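Local coordinates for protein snaclec convulxin subunit alpha (PDB 1UMR) that activates platelets as a snake venom lectin-like toxin by binding the platelet collagen receptor glycoprotein VI, at residues His14-Phe19 / Val128-Pro133. Residues are numbered along the deposited sequence; the frame is centred on the assembly and turned at random.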
ATOM      1  N   HIS A  14     -26.125  -3.059 -42.473  1.00 38.40           N
ATOM      2  CA  HIS A  14     -26.177  -1.764 -43.153  1.00 40.84           C
ATOM      3  C   HIS A  14     -26.027  -1.988 -44.644  1.00 41.69           C
ATOM      4  O   HIS A  14     -25.442  -2.983 -45.062  1.00 44.76           O
ATOM      5  CB  HIS A  14     -25.007  -0.897 -42.653  1.00 38.14           C
ATOM      6  CG  HIS A  14     -25.095  -0.530 -41.192  1.00 35.90           C
ATOM      7  ND1 HIS A  14     -25.700   0.637 -40.746  1.00 35.63           N
ATOM      8  CD2 HIS A  14     -24.622  -1.161 -40.082  1.00 32.56           C
ATOM      9  CE1 HIS A  14     -25.735   0.625 -39.420  1.00 42.11           C
ATOM     10  NE2 HIS A  14     -25.055  -0.438 -38.996  1.00 42.64           N
ATOM     11  N   CYS A  15     -26.567  -1.096 -45.442  1.00 36.07           N
ATOM     12  CA  CYS A  15     -26.239  -1.052 -46.835  1.00 41.94           C
ATOM     13  C   CYS A  15     -25.047  -0.057 -47.100  1.00 45.93           C
ATOM     14  O   CYS A  15     -24.977   0.977 -46.493  1.00 46.22           O
ATOM     15  CB  CYS A  15     -27.445  -0.606 -47.654  1.00 41.03           C
ATOM     16  SG  CYS A  15     -28.983  -1.467 -47.374  1.00 45.34           S
ATOM     17  N   TYR A  16     -24.182  -0.402 -48.059  1.00 47.74           N
ATOM     18  CA  TYR A  16     -23.024   0.372 -48.534  1.00 44.48           C
ATOM     19  C   TYR A  16     -22.936   0.545 -50.073  1.00 43.90           C
ATOM     20  O   TYR A  16     -23.497  -0.214 -50.854  1.00 43.05           O
ATOM     21  CB  TYR A  16     -21.733  -0.334 -48.106  1.00 32.81           C
ATOM     22  CG  TYR A  16     -21.615  -0.640 -46.637  1.00 39.24           C
ATOM     23  CD1 TYR A  16     -22.327  -1.691 -46.097  1.00 37.06           C
ATOM     24  CD2 TYR A  16     -20.771   0.155 -45.758  1.00 40.61           C
ATOM     25  CE1 TYR A  16     -22.225  -2.035 -44.794  1.00 30.67           C
ATOM     26  CE2 TYR A  16     -20.633  -0.136 -44.424  1.00 35.30           C
ATOM     27  CZ  TYR A  16     -21.393  -1.297 -43.928  1.00 39.96           C
ATOM     28  OH  TYR A  16     -21.320  -1.720 -42.626  1.00 31.76           O
ATOM     29  N   ARG A  17     -22.201   1.547 -50.534  1.00 44.67           N
ATOM     30  CA  ARG A  17     -21.957   1.655 -51.978  1.00 44.87           C
ATOM     31  C   ARG A  17     -20.901   2.722 -52.212  1.00 45.41           C
ATOM     32  O   ARG A  17     -21.016   3.784 -51.656  1.00 46.58           O
ATOM     33  CB  ARG A  17     -23.222   2.023 -52.725  1.00 38.92           C
ATOM     34  CG  ARG A  17     -22.875   2.133 -54.235  1.00 34.46           C
ATOM     35  CD  ARG A  17     -24.086   2.662 -55.023  1.00 38.16           C
ATOM     36  NE  ARG A  17     -24.139   2.636 -56.495  1.00 56.92           N
ATOM     37  CZ  ARG A  17     -25.234   3.120 -57.166  1.00 65.82           C
ATOM     38  NH1 ARG A  17     -26.321   3.574 -56.475  1.00 64.81           N
ATOM     39  NH2 ARG A  17     -25.270   3.149 -58.490  1.00 60.47           N
ATOM     40  N   ILE A  18     -19.843   2.416 -52.969  1.00 39.69           N
ATOM     41  CA  ILE A  18     -18.936   3.431 -53.460  1.00 38.98           C
ATOM     42  C   ILE A  18     -19.506   4.192 -54.658  1.00 45.81           C
ATOM     43  O   ILE A  18     -19.987   3.610 -55.606  1.00 52.42           O
ATOM     44  CB  ILE A  18     -17.570   2.858 -53.730  1.00 45.98           C
ATOM     45  CG1 ILE A  18     -16.626   3.873 -54.415  1.00 44.95           C
ATOM     46  CG2 ILE A  18     -17.612   1.458 -54.440  1.00 54.23           C
ATOM     47  CD1 ILE A  18     -15.290   3.288 -54.351  1.00 46.32           C
ATOM     48  N   PHE A  19     -19.530   5.507 -54.592  1.00 46.92           N
ATOM     49  CA  PHE A  19     -19.883   6.260 -55.805  1.00 48.85           C
ATOM     50  C   PHE A  19     -18.599   6.693 -56.568  1.00 52.20           C
ATOM     51  O   PHE A  19     -17.797   7.468 -56.051  1.00 47.71           O
ATOM     52  CB  PHE A  19     -20.801   7.437 -55.467  1.00 39.09           C
ATOM     53  CG  PHE A  19     -22.148   6.982 -55.054  1.00 50.30           C
ATOM     54  CD1 PHE A  19     -23.178   6.822 -56.031  1.00 36.19           C
ATOM     55  CD2 PHE A  19     -22.364   6.485 -53.751  1.00 41.57           C
ATOM     56  CE1 PHE A  19     -24.399   6.314 -55.681  1.00 43.65           C
ATOM     57  CE2 PHE A  19     -23.655   6.020 -53.383  1.00 47.91           C
ATOM     58  CZ  PHE A  19     -24.672   5.886 -54.357  1.00 39.27           C
ATOM     59  N   VAL A 128     -17.598   6.533 -50.225  1.00 42.20           N
ATOM     60  CA  VAL A 128     -18.499   5.448 -49.877  1.00 42.73           C
ATOM     61  C   VAL A 128     -19.635   5.925 -49.040  1.00 39.80           C
ATOM     62  O   VAL A 128     -19.401   6.693 -48.135  1.00 47.34           O
ATOM     63  CB  VAL A 128     -17.711   4.302 -49.169  1.00 48.96           C
ATOM     64  CG1 VAL A 128     -18.630   3.088 -48.702  1.00 35.70           C
ATOM     65  CG2 VAL A 128     -16.686   3.786 -50.110  1.00 39.92           C
ATOM     66  N   CYS A 129     -20.878   5.519 -49.376  1.00 41.12           N
ATOM     67  CA  CYS A 129     -22.072   5.812 -48.572  1.00 33.12           C
ATOM     68  C   CYS A 129     -22.506   4.619 -47.675  1.00 38.69           C
ATOM     69  O   CYS A 129     -22.259   3.443 -48.006  1.00 37.03           O
ATOM     70  CB  CYS A 129     -23.236   6.201 -49.433  1.00 36.60           C
ATOM     71  SG  CYS A 129     -23.000   7.805 -50.240  1.00 45.20           S
ATOM     72  N   LYS A 130     -23.089   4.907 -46.522  1.00 32.69           N
ATOM     73  CA  LYS A 130     -23.587   3.872 -45.604  1.00 31.84           C
ATOM     74  C   LYS A 130     -24.905   4.270 -44.986  1.00 37.63           C
ATOM     75  O   LYS A 130     -25.166   5.439 -44.719  1.00 46.24           O
ATOM     76  CB  LYS A 130     -22.552   3.435 -44.564  1.00 36.53           C
ATOM     77  CG  LYS A 130     -23.100   2.725 -43.264  1.00 28.76           C
ATOM     78  CD  LYS A 130     -21.942   2.604 -42.235  1.00 29.90           C
ATOM     79  CE  LYS A 130     -22.366   1.966 -40.862  1.00 33.24           C
ATOM     80  NZ  LYS A 130     -21.205   1.621 -40.001  1.00 35.14           N
ATOM     81  N   PHE A 131     -25.805   3.310 -44.867  1.00 42.76           N
ATOM     82  CA  PHE A 131     -27.071   3.529 -44.173  1.00 36.60           C
ATOM     83  C   PHE A 131     -27.684   2.234 -43.653  1.00 38.27           C
ATOM     84  O   PHE A 131     -27.288   1.167 -44.101  1.00 37.43           O
ATOM     85  CB  PHE A 131     -28.056   4.267 -45.049  1.00 37.75           C
ATOM     86  CG  PHE A 131     -28.813   3.420 -45.983  1.00 37.36           C
ATOM     87  CD1 PHE A 131     -28.441   3.306 -47.321  1.00 39.99           C
ATOM     88  CD2 PHE A 131     -29.999   2.840 -45.572  1.00 45.17           C
ATOM     89  CE1 PHE A 131     -29.182   2.573 -48.255  1.00 40.37           C
ATOM     90  CE2 PHE A 131     -30.792   2.118 -46.448  1.00 31.57           C
ATOM     91  CZ  PHE A 131     -30.398   1.980 -47.832  1.00 40.09           C
ATOM     92  N   PRO A 132     -28.568   2.326 -42.645  1.00 41.58           N
ATOM     93  CA  PRO A 132     -29.212   1.123 -42.077  1.00 37.87           C
ATOM     94  C   PRO A 132     -30.597   0.913 -42.680  1.00 38.51           C
ATOM     95  O   PRO A 132     -31.431   1.720 -42.440  1.00 40.18           O
ATOM     96  CB  PRO A 132     -29.362   1.472 -40.632  1.00 40.79           C
ATOM     97  CG  PRO A 132     -29.592   3.123 -40.615  1.00 40.86           C
ATOM     98  CD  PRO A 132     -28.972   3.581 -41.952  1.00 40.11           C
ATOM     99  N   PRO A 133     -30.844  -0.147 -43.440  1.00 41.12           N
ATOM    100  CA  PRO A 133     -32.162  -0.393 -44.076  1.00 42.95           C
ATOM    101  C   PRO A 133     -33.115  -0.699 -42.958  1.00 46.75           C
ATOM    102  O   PRO A 133     -32.613  -0.961 -41.869  1.00 44.60           O
ATOM    103  CB  PRO A 133     -31.912  -1.695 -44.890  1.00 39.45           C
ATOM    104  CG  PRO A 133     -30.917  -2.433 -44.014  1.00 33.11           C
ATOM    105  CD  PRO A 133     -29.897  -1.210 -43.765  1.00 33.55           C
TER
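In the C-type lectin fold strands from near the two chain ends pair antiparallel, here 14-20 and 125-131, central neighbours in a four-stranded sheet, with C15 and R17 facing F131 and C129 as hydrogen-bonded pairs. C15 N gives a short bond to F131 O (2.7 Å), and C129 N to R17 O is nearly straight, 170° at the hydrogen. Both cysteines are tied onward, C15 to C4 and C129 to C32, so the two disulfides fasten this pair to the N-terminal segment and to helix 25-35. F131 has CG between its backbone N and carbonyl carbon (chi1 83°), which brings one ring face over C15 CB, 4.0 Å from the ring centroid; C15 SG meets the same ring obliquely and touches P133 CD at 3.7 Å. C129 SG lies 3.7 Å from F19 CE2. On the face opposite C15, R17, C129 and F131, I18 CB packs on V128 CG2, where both residues also touch V57 of helix 47-60, and Y16 runs alongside K130, CE2 to CD 3.7 Å. Y16 OH and K130 NZ both reach E49 of that helix, the lysine in a salt bridge. The extended K130 chain also passes H14, setting CE over the centre of the imidazole face, 3.7 Å from the ring centroid.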